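Phosphatidylinositol-specific phospholipase C1 (Streptomyces antibioticus, PDB 3H4X) is a bacterial member of the calcium-dependent phosphoinositide phospholipase C family, a single chain folded as an alpha/beta barrel of the TIM type. Local coordinates at residues R46-A49 with D50-D53; D110-A113 with W114-A117; S274-T278 with R279-L283; A288-V291 with P292-D296; P300-A303 with E304-R308. One frame throughout, in Å; residues are numbered along the deposited sequence.

Interaction 1: R46-A49 with D50-D53; sequences RYFA and DALD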
loop_
_atom_site.group_PDB
_atom_site.type_symbol
_atom_site.label_atom_id
_atom_site.label_comp_id
_atom_site.label_asym_id
_atom_site.label_seq_id
_atom_site.Cartn_x
_atom_site.Cartn_y
_atom_site.Cartn_z
ATOM N N ARG A 46 10.913 -15.301 -6.535
ATOM C CA ARG A 46 10.554 -16.709 -6.492
ATOM C C ARG A 46 9.590 -17.005 -5.347
ATOM O O ARG A 46 8.601 -17.717 -5.521
ATOM C CB ARG A 46 11.806 -17.579 -6.379
ATOM C CG ARG A 46 11.512 -19.064 -6.425
ATOM C CD ARG A 46 12.782 -19.887 -6.493
ATOM N NE ARG A 46 12.508 -21.313 -6.340
ATOM C CZ ARG A 46 11.948 -22.072 -7.277
ATOM N NH1 ARG A 46 11.591 -21.541 -8.440
ATOM N NH2 ARG A 46 11.738 -23.361 -7.050
ATOM N N TYR A 47 9.899 -16.461 -4.175
ATOM C CA TYR A 47 9.023 -16.560 -3.012
ATOM C C TYR A 47 8.712 -15.167 -2.503
ATOM O O TYR A 47 9.516 -14.247 -2.668
ATOM C CB TYR A 47 9.694 -17.351 -1.889
ATOM C CG TYR A 47 9.918 -18.808 -2.215
ATOM C CD1 TYR A 47 8.920 -19.751 -2.014
ATOM C CD2 TYR A 47 11.136 -19.241 -2.720
ATOM C CE1 TYR A 47 9.137 -21.091 -2.313
ATOM C CE2 TYR A 47 11.356 -20.567 -3.023
ATOM C CZ TYR A 47 10.358 -21.483 -2.817
ATOM O OH TYR A 47 10.589 -22.804 -3.122
ATOM N N PHE A 48 7.558 -15.008 -1.868
ATOM C CA PHE A 48 7.234 -13.717 -1.283
ATOM C C PHE A 48 8.300 -13.291 -0.271
ATOM O O PHE A 48 8.553 -12.101 -0.099
ATOM C CB PHE A 48 5.835 -13.698 -0.662
ATOM C CG PHE A 48 5.326 -12.310 -0.422
ATOM C CD1 PHE A 48 5.040 -11.479 -1.491
ATOM C CD2 PHE A 48 5.176 -11.815 0.863
ATOM C CE1 PHE A 48 4.591 -10.187 -1.288
ATOM C CE2 PHE A 48 4.722 -10.522 1.070
ATOM C CZ PHE A 48 4.429 -9.711 -0.007
ATOM N N ALA A 49 8.940 -14.259 0.383
ATOM C CA ALA A 49 10.036 -13.948 1.296
ATOM C C ALA A 49 11.122 -13.151 0.584
ATOM O O ALA A 49 11.764 -12.295 1.184
ATOM C CB ALA A 49 10.621 -15.224 1.890
ATOM N N ASP A 50 11.344 -13.451 -0.692
ATOM C CA ASP A 50 12.330 -12.709 -1.469
ATOM C C ASP A 50 11.897 -11.260 -1.697
ATOM O O ASP A 50 12.730 -10.357 -1.706
ATOM C CB ASP A 50 12.615 -13.403 -2.800
ATOM C CG ASP A 50 13.218 -14.776 -2.614
ATOM O OD1 ASP A 50 14.173 -14.901 -1.816
ATOM O OD2 ASP A 50 12.722 -15.726 -3.250
ATOM N N ALA A 51 10.598 -11.035 -1.879
ATOM C CA ALA A 51 10.090 -9.668 -1.985
ATOM C C ALA A 51 10.333 -8.936 -0.665
ATOM O O ALA A 51 10.766 -7.781 -0.648
ATOM C CB ALA A 51 8.609 -9.668 -2.338
ATOM N N LEU A 52 10.055 -9.609 0.447
ATOM C CA LEU A 52 10.281 -9.005 1.754
ATOM C C LEU A 52 11.760 -8.712 1.995
ATOM O O LEU A 52 12.111 -7.693 2.589
ATOM C CB LEU A 52 9.704 -9.882 2.862
ATOM C CG LEU A 52 8.176 -9.956 2.860
ATOM C CD1 LEU A 52 7.694 -11.150 3.654
ATOM C CD2 LEU A 52 7.564 -8.672 3.407
ATOM N N ASP A 53 12.630 -9.594 1.515
ATOM C CA ASP A 53 14.068 -9.404 1.693
ATOM C C ASP A 53 14.704 -8.459 0.665
ATOM O O ASP A 53 15.903 -8.191 0.729
ATOM C CB ASP A 53 14.799 -10.752 1.699
ATOM C CG ASP A 53 14.711 -11.459 3.038
ATOM O OD1 ASP A 53 14.641 -10.771 4.076
ATOM O OD2 ASP A 53 14.728 -12.706 3.054
#
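D50 turns its carboxylate back along its own helix, CG beside the backbone N (chi1 -63°), while Y47 takes much the same first torsion (chi1 -66°), and the two side chains run side by side in the same direction. Y47 is the N-cap of helix 48-52, a short helix in the beta-alpha-beta crossover between strands 31-36 and 58-64. OD2 of D50 accepts the N-H of Y47, N to OD2 3.1 Å, on the anti side of the carboxylate and tilted from its plane; it also lies near the plane of the tyrosine ring, at its edge. The other oxygen, OD1, is engaged in a salt bridge with R96, so each carboxylate oxygen has a partner. Y47 O answers with a bond from the N of D50, 2.8 Å long, the donor standing above the carbonyl plane, and takes a weak one from A51 N. On the buried side of the helix F48 and L52 are one turn apart, CD2 of the ring 3.8 Å from CD1 of the leucine; both also rest on L59 of strand 58-64. The same two residues are joined through the backbone, where L52 N reaches F48 O at 3.0 Å.

Interaction 2: D110-A113 with W114-A117; sequences DMRA and WHDA. With EOH (ethanol), chain F.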
loop_
_atom_site.group_PDB
_atom_site.type_symbol
_atom_site.label_atom_id
_atom_site.label_comp_id
_atom_site.label_asym_id
_atom_site.label_seq_id
_atom_site.Cartn_x
_atom_site.Cartn_y
_atom_site.Cartn_z
ATOM N N ASP A 110 3.220 -15.674 5.430
ATOM C CA ASP A 110 4.617 -15.455 5.057
ATOM C C ASP A 110 5.143 -14.195 5.733
ATOM O O ASP A 110 6.266 -14.171 6.251
ATOM C CB ASP A 110 4.778 -15.308 3.540
ATOM C CG ASP A 110 4.617 -16.619 2.793
ATOM O OD1 ASP A 110 4.302 -17.647 3.428
ATOM O OD2 ASP A 110 4.805 -16.611 1.556
ATOM N N MET A 111 4.330 -13.141 5.713
ATOM C CA MET A 111 4.708 -11.876 6.337
ATOM C C MET A 111 4.967 -12.034 7.831
ATOM O O MET A 111 5.938 -11.502 8.360
ATOM C CB MET A 111 3.624 -10.820 6.106
ATOM C CG MET A 111 3.516 -10.352 4.669
ATOM S SD MET A 111 2.130 -9.241 4.388
ATOM C CE MET A 111 2.558 -7.854 5.429
ATOM N N ARG A 112 4.080 -12.745 8.513
ATOM C CA ARG A 112 4.240 -12.974 9.947
ATOM C C ARG A 112 5.505 -13.776 10.245
ATOM O O ARG A 112 6.269 -13.435 11.151
ATOM C CB ARG A 112 3.011 -13.691 10.514
ATOM C CG ARG A 112 3.113 -14.051 11.990
ATOM C CD ARG A 112 3.366 -12.824 12.842
ATOM N NE ARG A 112 3.428 -13.137 14.270
ATOM C CZ ARG A 112 2.374 -13.164 15.081
ATOM N NH1 ARG A 112 1.163 -12.905 14.608
ATOM N NH2 ARG A 112 2.530 -13.455 16.368
ATOM N N ALA A 113 5.727 -14.836 9.473
ATOM C CA ALA A 113 6.903 -15.679 9.655
ATOM C C ALA A 113 8.176 -14.861 9.467
ATOM O O ALA A 113 9.109 -14.932 10.270
ATOM C CB ALA A 113 6.867 -16.838 8.679
ATOM N N TRP A 114 8.199 -14.070 8.402
ATOM C CA TRP A 114 9.349 -13.240 8.089
ATOM C C TRP A 114 9.551 -12.175 9.168
ATOM O O TRP A 114 10.674 -11.922 9.611
ATOM C CB TRP A 114 9.157 -12.603 6.711
ATOM C CG TRP A 114 10.260 -11.702 6.301
ATOM C CD1 TRP A 114 11.395 -12.046 5.625
ATOM C CD2 TRP A 114 10.340 -10.295 6.533
ATOM N NE1 TRP A 114 12.180 -10.937 5.428
ATOM C CE2 TRP A 114 11.554 -9.848 5.975
ATOM C CE3 TRP A 114 9.503 -9.366 7.157
ATOM C CZ2 TRP A 114 11.950 -8.513 6.025
ATOM C CZ3 TRP A 114 9.897 -8.044 7.204
ATOM C CH2 TRP A 114 11.107 -7.630 6.641
ATOM N N HIS A 115 8.454 -11.559 9.593
ATOM C CA HIS A 115 8.480 -10.552 10.648
ATOM C C HIS A 115 9.119 -11.089 11.926
ATOM O O HIS A 115 9.994 -10.446 12.513
ATOM C CB HIS A 115 7.055 -10.062 10.923
ATOM C CG HIS A 115 6.899 -9.316 12.211
ATOM N ND1 HIS A 115 7.166 -7.969 12.330
ATOM C CD2 HIS A 115 6.480 -9.726 13.431
ATOM C CE1 HIS A 115 6.932 -7.586 13.573
ATOM N NE2 HIS A 115 6.514 -8.633 14.260
ATOM N N ASP A 116 8.672 -12.259 12.363
ATOM C CA ASP A 116 9.204 -12.846 13.588
ATOM C C ASP A 116 10.703 -13.140 13.475
ATOM O O ASP A 116 11.422 -13.118 14.474
ATOM C CB ASP A 116 8.425 -14.107 13.967
ATOM C CG ASP A 116 7.012 -13.802 14.444
ATOM O OD1 ASP A 116 6.748 -12.651 14.857
ATOM O OD2 ASP A 116 6.167 -14.718 14.408
ATOM N N ALA A 117 11.170 -13.393 12.257
ATOM C CA ALA A 117 12.582 -13.703 12.018
ATOM C C ALA A 117 13.453 -12.456 11.852
ATOM O O ALA A 117 14.682 -12.545 11.864
ATOM C CB ALA A 117 12.720 -14.602 10.799
HETATM C C1 EOH F . -1.696 -12.678 15.837
HETATM C C2 EOH F . -3.089 -12.205 16.240
HETATM O O EOH F . -0.701 -12.228 16.733
#
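R112 and D116, one turn apart on helix 104-117, set their flat groups almost perpendicular, the guanidinium and carboxylate planes 87° apart. The carboxylate sits at the edge of the guanidinium near NE, and NE forms a salt bridge with it: the bond to OD2 is 3.2 Å, on the syn side of that oxygen though tilted from the carboxylate plane, and a weaker one goes to OD1 at 3.4 Å. This reach depends on a bend in the arginine chain, whose chi2 of 57° curls the otherwise extended side chain along the helix toward the following turn. NH1 leads in another direction, to the hydroxyl of a bound ethanol at 2.9 Å and to the backbone O of K152, so one guanidinium serves partners on two edges.

W114 and H115 project from other sides of the same turn. The indole lies with its edge toward M111 O and donates from NE1 to OD1 of D53, just after helix 48-52, while its hydrocarbon surface packs on L52 and F189. ND1 of H115 is hydrogen-bonded to NE2 of H121. M111 points inward against F189 and F191 of strand 189-195, so this helix covers the outside of the barrel with its apolar side.

In the i to i+4 ladder H115 N to M111 O is 2.8 Å and D116 N to R112 O 2.9 Å, lengthening to 3.3 Å for A117 N to A113 O. A single NE thus makes a bent bond (142°) to OD2 and a weak one to OD1, consistent with a salt bridge spanning one turn at the helix surface.

Interaction 3: S274-T278 with R279-L283; sequences SWYDT and RHYLL. With EOH (ethanol), chain N.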
loop_
_atom_site.group_PDB
_atom_site.type_symbol
_atom_site.label_atom_id
_atom_site.label_comp_id
_atom_site.label_asym_id
_atom_site.label_seq_id
_atom_site.Cartn_x
_atom_site.Cartn_y
_atom_site.Cartn_z
ATOM N N SER A 274 3.458 19.906 -3.512
ATOM C CA SER A 274 3.902 20.368 -2.196
ATOM C C SER A 274 2.762 20.307 -1.178
ATOM O O SER A 274 2.994 20.168 0.020
ATOM C CB SER A 274 4.486 21.781 -2.267
ATOM O OG SER A 274 3.471 22.755 -2.418
ATOM N N TRP A 275 1.533 20.412 -1.668
ATOM C CA TRP A 275 0.342 20.357 -0.827
ATOM C C TRP A 275 0.347 19.111 0.054
ATOM O O TRP A 275 0.021 19.173 1.238
ATOM C CB TRP A 275 -0.891 20.373 -1.729
ATOM C CG TRP A 275 -2.221 20.358 -1.043
ATOM C CD1 TRP A 275 -2.878 21.427 -0.506
ATOM C CD2 TRP A 275 -3.083 19.226 -0.868
ATOM N NE1 TRP A 275 -4.087 21.026 0.007
ATOM C CE2 TRP A 275 -4.236 19.681 -0.201
ATOM C CE3 TRP A 275 -2.987 17.871 -1.203
ATOM C CZ2 TRP A 275 -5.285 18.830 0.136
ATOM C CZ3 TRP A 275 -4.028 17.031 -0.867
ATOM C CH2 TRP A 275 -5.163 17.514 -0.206
ATOM N N TYR A 276 0.729 17.979 -0.532
ATOM C CA TYR A 276 0.748 16.703 0.188
ATOM C C TYR A 276 1.800 16.696 1.283
ATOM O O TYR A 276 1.575 16.190 2.381
ATOM C CB TYR A 276 1.007 15.535 -0.775
ATOM C CG TYR A 276 -0.035 15.437 -1.851
ATOM C CD1 TYR A 276 -1.176 14.663 -1.674
ATOM C CD2 TYR A 276 0.101 16.145 -3.034
ATOM C CE1 TYR A 276 -2.144 14.591 -2.650
ATOM C CE2 TYR A 276 -0.863 16.076 -4.015
ATOM C CZ TYR A 276 -1.982 15.298 -3.818
ATOM O OH TYR A 276 -2.953 15.227 -4.785
ATOM N N ASP A 277 2.964 17.246 0.964
ATOM C CA ASP A 277 4.091 17.260 1.888
ATOM C C ASP A 277 3.788 18.165 3.083
ATOM O O ASP A 277 4.038 17.808 4.236
ATOM C CB ASP A 277 5.336 17.744 1.145
ATOM C CG ASP A 277 6.628 17.274 1.779
ATOM O OD1 ASP A 277 6.603 16.795 2.933
ATOM O OD2 ASP A 277 7.675 17.397 1.106
ATOM N N THR A 278 3.222 19.333 2.802
ATOM C CA THR A 278 2.878 20.289 3.848
ATOM C C THR A 278 1.920 19.676 4.872
ATOM O O THR A 278 2.027 19.932 6.073
ATOM C CB THR A 278 2.255 21.562 3.239
ATOM O OG1 THR A 278 3.210 22.195 2.376
ATOM C CG2 THR A 278 1.833 22.530 4.330
ATOM N N ARG A 279 0.997 18.852 4.387
ATOM C CA ARG A 279 -0.033 18.263 5.237
ATOM C C ARG A 279 0.341 16.890 5.794
ATOM O O ARG A 279 -0.431 16.290 6.545
ATOM C CB ARG A 279 -1.356 18.199 4.473
ATOM C CG ARG A 279 -2.011 19.564 4.305
ATOM C CD ARG A 279 -3.025 19.598 3.173
ATOM N NE ARG A 279 -3.769 20.856 3.165
ATOM C CZ ARG A 279 -5.045 20.976 3.524
ATOM N NH1 ARG A 279 -5.736 19.911 3.907
ATOM N NH2 ARG A 279 -5.637 22.164 3.487
ATOM N N HIS A 280 1.527 16.411 5.426
ATOM C CA HIS A 280 2.044 15.119 5.890
ATOM C C HIS A 280 1.272 13.921 5.339
ATOM O O HIS A 280 1.282 12.838 5.929
ATOM C CB HIS A 280 2.110 15.067 7.418
ATOM C CG HIS A 280 2.743 16.276 8.028
ATOM N ND1 HIS A 280 3.980 16.745 7.639
ATOM C CD2 HIS A 280 2.303 17.126 8.986
ATOM C CE1 HIS A 280 4.278 17.826 8.337
ATOM N NE2 HIS A 280 3.276 18.080 9.160
ATOM N N TYR A 281 0.608 14.110 4.204
ATOM C CA TYR A 281 -0.073 13.004 3.542
ATOM C C TYR A 281 0.943 12.133 2.821
ATOM O O TYR A 281 1.966 12.621 2.346
ATOM C CB TYR A 281 -1.084 13.517 2.521
ATOM C CG TYR A 281 -2.162 14.426 3.070
ATOM C CD1 TYR A 281 -2.636 14.287 4.369
ATOM C CD2 TYR A 281 -2.734 15.399 2.265
ATOM C CE1 TYR A 281 -3.638 15.117 4.858
ATOM C CE2 TYR A 281 -3.730 16.227 2.736
ATOM C CZ TYR A 281 -4.181 16.084 4.027
ATOM O OH TYR A 281 -5.170 16.934 4.465
ATOM N N LEU A 282 0.651 10.841 2.717
ATOM C CA LEU A 282 1.505 9.949 1.943
ATOM C C LEU A 282 1.132 10.030 0.474
ATOM O O LEU A 282 -0.043 9.957 0.122
ATOM C CB LEU A 282 1.400 8.509 2.439
ATOM C CG LEU A 282 1.760 8.299 3.911
ATOM C CD1 LEU A 282 1.699 6.821 4.264
ATOM C CD2 LEU A 282 3.130 8.876 4.246
ATOM N N LEU A 283 2.140 10.185 -0.376
ATOM C CA LEU A 283 1.934 10.328 -1.811
ATOM C C LEU A 283 2.684 9.221 -2.544
ATOM O O LEU A 283 3.914 9.211 -2.591
ATOM C CB LEU A 283 2.416 11.705 -2.275
ATOM C CG LEU A 283 2.190 12.074 -3.743
ATOM C CD1 LEU A 283 0.725 11.951 -4.125
ATOM C CD2 LEU A 283 2.700 13.474 -4.028
HETATM C C1 EOH N . 7.001 19.310 4.759
HETATM C C2 EOH N . 7.048 20.532 3.849
HETATM O O EOH N . 5.949 19.384 5.693
HETATM O O HOH W 1 5.532 15.847 5.526
#
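W275 meets Y281 and R279, both from the residues that follow the helix. Y281 brings the edge of its ring toward the face of the indole six-membered ring, a T-shaped pair with centroids 5.2 Å apart and planes at 63°. CD of R279 rests on the indole at the five-membered ring, a CH-pi contact of 3.8 Å to the centroid. The first torsion of W275, with CG opposite the backbone N (chi1 -178°), carries the indole alongside the arginine chain, and the guanidinium lies over it with planes only 22° apart. L283 makes a second CH-pi contact: its CD1 stands 4.0 Å from the centroid of Y276, directly above the ring, whose opposite face is covered by CE3 of W275.

Polar side-chain bonds hold these groups in place. NH1 of R279 donates to OH of Y281 at 3.1 Å, the hydroxyl lying in the guanidinium plane, and the same hydroxyl has further partners in D171 and R244. OD2 of D277 is hydrogen-bonded to ND1 of H316.

Backbone bonds close the helix. Y281 N reaches back to Y276 O at 2.9 Å, and H280 N to D277 O at 3.1 Å, while H280 itself has left helical angles with a positive phi. D277 O also takes a bond from a bound ethanol, and a water joins that oxygen to ND1 of H280.

Helix 274-278 thus ends in a Schellman motif, whose reversal leads the chain through Y281 into strand 282-286, one of the parallel strands of the barrel, where L283 packs on Y276.

Interaction 4: A288-V291 with P292-D296; sequences AHNV and PPVID. With EOH (ethanol), chain J.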
loop_
_atom_site.group_PDB
_atom_site.type_symbol
_atom_site.label_atom_id
_atom_site.label_comp_id
_atom_site.label_asym_id
_atom_site.label_seq_id
_atom_site.Cartn_x
_atom_site.Cartn_y
_atom_site.Cartn_z
ATOM N N ALA A 288 7.035 5.081 -12.008
ATOM C CA ALA A 288 8.080 6.092 -11.896
ATOM C C ALA A 288 8.962 6.167 -13.140
ATOM O O ALA A 288 9.513 7.220 -13.459
ATOM C CB ALA A 288 8.932 5.831 -10.664
ATOM N N HIS A 289 9.091 5.049 -13.842
ATOM C CA HIS A 289 9.938 4.989 -15.029
ATOM C C HIS A 289 9.378 5.782 -16.212
ATOM O O HIS A 289 10.122 6.144 -17.131
ATOM C CB HIS A 289 10.143 3.532 -15.436
ATOM C CG HIS A 289 8.872 2.824 -15.783
ATOM N ND1 HIS A 289 7.886 2.562 -14.855
ATOM C CD2 HIS A 289 8.424 2.326 -16.959
ATOM C CE1 HIS A 289 6.887 1.931 -15.446
ATOM N NE2 HIS A 289 7.189 1.775 -16.722
ATOM N N ASN A 290 8.074 6.051 -16.194
ATOM C CA ASN A 290 7.419 6.741 -17.306
ATOM C C ASN A 290 7.511 8.260 -17.233
ATOM O O ASN A 290 7.048 8.959 -18.132
ATOM C CB ASN A 290 5.954 6.321 -17.429
ATOM C CG ASN A 290 5.783 4.975 -18.098
ATOM O OD1 ASN A 290 4.752 4.323 -17.944
ATOM N ND2 ASN A 290 6.795 4.552 -18.847
ATOM N N VAL A 291 8.097 8.778 -16.163
ATOM C CA VAL A 291 8.389 10.202 -16.102
ATOM C C VAL A 291 9.397 10.518 -17.203
ATOM O O VAL A 291 10.389 9.807 -17.353
ATOM C CB VAL A 291 8.973 10.584 -14.735
ATOM C CG1 VAL A 291 9.371 12.045 -14.708
ATOM C CG2 VAL A 291 7.966 10.284 -13.631
ATOM N N PRO A 292 9.146 11.573 -17.996
ATOM C CA PRO A 292 10.080 11.866 -19.084
ATOM C C PRO A 292 11.388 12.463 -18.573
ATOM O O PRO A 292 11.377 13.241 -17.624
ATOM C CB PRO A 292 9.319 12.886 -19.938
ATOM C CG PRO A 292 8.326 13.507 -19.020
ATOM C CD PRO A 292 7.977 12.472 -17.990
ATOM N N PRO A 293 12.520 12.096 -19.195
ATOM C CA PRO A 293 12.613 11.121 -20.279
ATOM C C PRO A 293 12.503 9.699 -19.742
ATOM O O PRO A 293 13.133 9.367 -18.738
ATOM C CB PRO A 293 14.016 11.360 -20.845
ATOM C CG PRO A 293 14.793 11.899 -19.709
ATOM C CD PRO A 293 13.828 12.700 -18.879
ATOM N N VAL A 294 11.717 8.865 -20.412
ATOM C CA VAL A 294 11.401 7.545 -19.879
ATOM C C VAL A 294 12.629 6.646 -19.740
ATOM O O VAL A 294 13.559 6.701 -20.552
ATOM C CB VAL A 294 10.320 6.831 -20.714
ATOM C CG1 VAL A 294 9.077 7.699 -20.827
ATOM C CG2 VAL A 294 10.855 6.474 -22.087
ATOM N N ILE A 295 12.627 5.834 -18.689
ATOM C CA ILE A 295 13.643 4.812 -18.483
ATOM C C ILE A 295 12.934 3.470 -18.358
ATOM O O ILE A 295 11.708 3.422 -18.301
ATOM C CB ILE A 295 14.494 5.096 -17.235
ATOM C CG1 ILE A 295 13.620 5.124 -15.979
ATOM C CG2 ILE A 295 15.256 6.410 -17.399
ATOM C CD1 ILE A 295 14.398 5.356 -14.705
ATOM N N ASP A 296 13.691 2.378 -18.339
ATOM C CA ASP A 296 13.066 1.061 -18.315
ATOM C C ASP A 296 12.351 0.811 -16.988
ATOM O O ASP A 296 12.834 1.208 -15.930
ATOM C CB ASP A 296 14.085 -0.044 -18.584
ATOM C CG ASP A 296 13.427 -1.328 -19.025
ATOM O OD1 ASP A 296 13.034 -1.418 -20.208
ATOM O OD2 ASP A 296 13.297 -2.247 -18.190
HETATM C C1 EOH J . 2.665 7.309 -16.984
HETATM C C2 EOH J . 1.622 8.148 -17.712
HETATM O O EOH J . 2.350 5.935 -16.992
#
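The imidazole of H289 has I295 O at its edge, near the ring plane, with CD2 3.7 Å from that oxygen, and CG of the adjoining N290 over one face, 3.7 Å above the plane. The ring reaches this place because CG of H289 sits between the backbone N and the carbonyl carbon (chi1 61°), the crowded position, which turns it over its neighbour. The amide of N290 has a partner of its own: the hydroxyl of a bound ethanol donates to OD1 at 3.0 Å. CG1 of V294 lies against N290 O.

The backbone gathers round H289 O. I295 N donates to it at 3.0 Å, in the carbonyl plane, and CA of V294 makes a C-H...O approach to it at 3.3 Å, so one carbonyl closes the loop with help from two successive residues. The whole segment is the beta-alpha loop between strand 282-286 and helix 302-314 of the barrel, in which a 3-10 segment at 288-290 gives way to a chain without regular structure. The peptide before P293 is cis, and V291 O and P293 O come within 3.1 Å of each other across this bend. R308 of helix 302-314 binds the loop from outside it, donating NH2 to P293 O and NH1 to A288 O. V291 packs CG1 on CD of P292 at 3.6 Å and rests its side chain on R308 and Q311. CG1 of I295 lies 3.8 Å from CA of H289, and the same isoleucine leans on W324.

Interaction 5: P300-A303 with E304-R308; sequences PTEA and EALAR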
loop_
_atom_site.group_PDB
_atom_site.type_symbol
_atom_site.label_atom_id
_atom_site.label_comp_id
_atom_site.label_asym_id
_atom_site.label_seq_id
_atom_site.Cartn_x
_atom_site.Cartn_y
_atom_site.Cartn_z
ATOM N N PRO A 300 16.333 -0.634 -15.775
ATOM C CA PRO A 300 17.078 0.579 -16.085
ATOM C C PRO A 300 18.464 0.449 -15.476
ATOM O O PRO A 300 18.722 -0.511 -14.756
ATOM C CB PRO A 300 16.292 1.658 -15.345
ATOM C CG PRO A 300 15.772 0.945 -14.141
ATOM C CD PRO A 300 15.439 -0.453 -14.616
ATOM N N THR A 301 19.356 1.393 -15.753
ATOM C CA THR A 301 20.631 1.401 -15.052
ATOM C C THR A 301 20.397 1.895 -13.628
ATOM O O THR A 301 19.426 2.607 -13.363
ATOM C CB THR A 301 21.679 2.298 -15.741
ATOM O OG1 THR A 301 21.322 3.673 -15.571
ATOM C CG2 THR A 301 21.783 1.970 -17.230
ATOM N N GLU A 302 21.274 1.503 -12.712
ATOM C CA GLU A 302 21.186 1.950 -11.332
ATOM C C GLU A 302 21.180 3.476 -11.255
ATOM O O GLU A 302 20.413 4.071 -10.493
ATOM C CB GLU A 302 22.347 1.383 -10.513
ATOM C CG GLU A 302 22.364 1.829 -9.065
ATOM C CD GLU A 302 23.523 1.235 -8.286
ATOM O OE1 GLU A 302 24.580 0.968 -8.897
ATOM O OE2 GLU A 302 23.375 1.039 -7.061
ATOM N N ALA A 303 22.043 4.104 -12.049
ATOM C CA ALA A 303 22.155 5.558 -12.052
ATOM C C ALA A 303 20.855 6.219 -12.505
ATOM O O ALA A 303 20.418 7.209 -11.922
ATOM C CB ALA A 303 23.319 6.001 -12.930
ATOM N N GLU A 304 20.254 5.670 -13.554
ATOM C CA GLU A 304 18.978 6.171 -14.054
ATOM C C GLU A 304 17.896 6.096 -12.976
ATOM O O GLU A 304 17.139 7.047 -12.767
ATOM C CB GLU A 304 18.539 5.378 -15.287
ATOM C CG GLU A 304 19.303 5.711 -16.560
ATOM C CD GLU A 304 18.942 4.789 -17.706
ATOM O OE1 GLU A 304 18.362 3.713 -17.449
ATOM O OE2 GLU A 304 19.241 5.138 -18.869
ATOM N N ALA A 305 17.831 4.961 -12.288
ATOM C CA ALA A 305 16.787 4.731 -11.297
ATOM C C ALA A 305 16.966 5.639 -10.086
ATOM O O ALA A 305 16.004 6.227 -9.583
ATOM C CB ALA A 305 16.770 3.266 -10.879
ATOM N N LEU A 306 18.205 5.766 -9.625
ATOM C CA LEU A 306 18.494 6.622 -8.486
ATOM C C LEU A 306 18.148 8.076 -8.788
ATOM O O LEU A 306 17.576 8.774 -7.949
ATOM C CB LEU A 306 19.962 6.498 -8.073
ATOM C CG LEU A 306 20.339 5.206 -7.345
ATOM C CD1 LEU A 306 21.841 5.129 -7.128
ATOM C CD2 LEU A 306 19.595 5.104 -6.020
ATOM N N ALA A 307 18.503 8.533 -9.985
ATOM C CA ALA A 307 18.182 9.895 -10.394
ATOM C C ALA A 307 16.673 10.108 -10.396
ATOM O O ALA A 307 16.177 11.154 -9.987
ATOM C CB ALA A 307 18.767 10.195 -11.767
ATOM N N ARG A 308 15.946 9.101 -10.860
ATOM C CA ARG A 308 14.493 9.179 -10.921
ATOM C C ARG A 308 13.883 9.255 -9.516
ATOM O O ARG A 308 12.972 10.047 -9.267
ATOM C CB ARG A 308 13.940 7.995 -11.717
ATOM C CG ARG A 308 12.432 7.996 -11.923
ATOM C CD ARG A 308 11.895 9.307 -12.488
ATOM N NE ARG A 308 12.612 9.808 -13.664
ATOM C CZ ARG A 308 12.454 9.347 -14.902
ATOM N NH1 ARG A 308 11.628 8.339 -15.151
ATOM N NH2 ARG A 308 13.139 9.891 -15.901
#
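Residues 300-301 arrive in an extended conformation, T301 at phi -74° and psi 155°, and from E302 onward the chain is helical, so T301 stands at the N-cap of helix 302-314. The ladder begins at once: A305 N bonds to T301 O at 3.0 Å, L306 N to E302 O at 2.9 Å and A307 N to A303 O at 3.0 Å. Before it, T301 and E304 form a capping box. OG1 of T301 accepts from E304 N at 3.0 Å, and E304 OE1 accepts from T301 N at the same distance, met from above the carboxylate plane. The threonine oxygen can point to the amide because it lies between its backbone N and carbonyl carbon (chi1 71°), while the glutamate reaches back with CG beside its backbone N so that OE1 meets T301 N. P300 CG lies 4.1 Å from A305 CB, closing the start of the helix with an apolar contact in the position of a hydrophobic staple. E302 and L306 run side by side, and E302 gives OE2 to S329. The amides of the N-cap and of E304 in the first turn thus find side-chain oxygens, and the negative carboxylate of E304, set at the positive end of the helix dipole, would probably be stabilised there.

Interactions 1 and 2 form one patch on the barrel's outside, their centres about 11 Å apart: W114 NE1 meets D53 OD1 at 2.8 Å, and F48 CE2 packs 3.8 Å from M111 CG. Interactions 4 and 5 form another, centres about 10 Å apart, joined by R308, whose NH2 lies 2.9 Å from P293 O. Interaction 3 stands apart on the opposite side of the chain's centre from interactions 1 and 2; its centre is about 30 Å from that of interaction 1. W275 of interaction 3 touches D242, which with G241 and E245 lines one of the acetyl pockets. Strand 282-286, where interaction 3 ends, runs on into the loop of interaction 4.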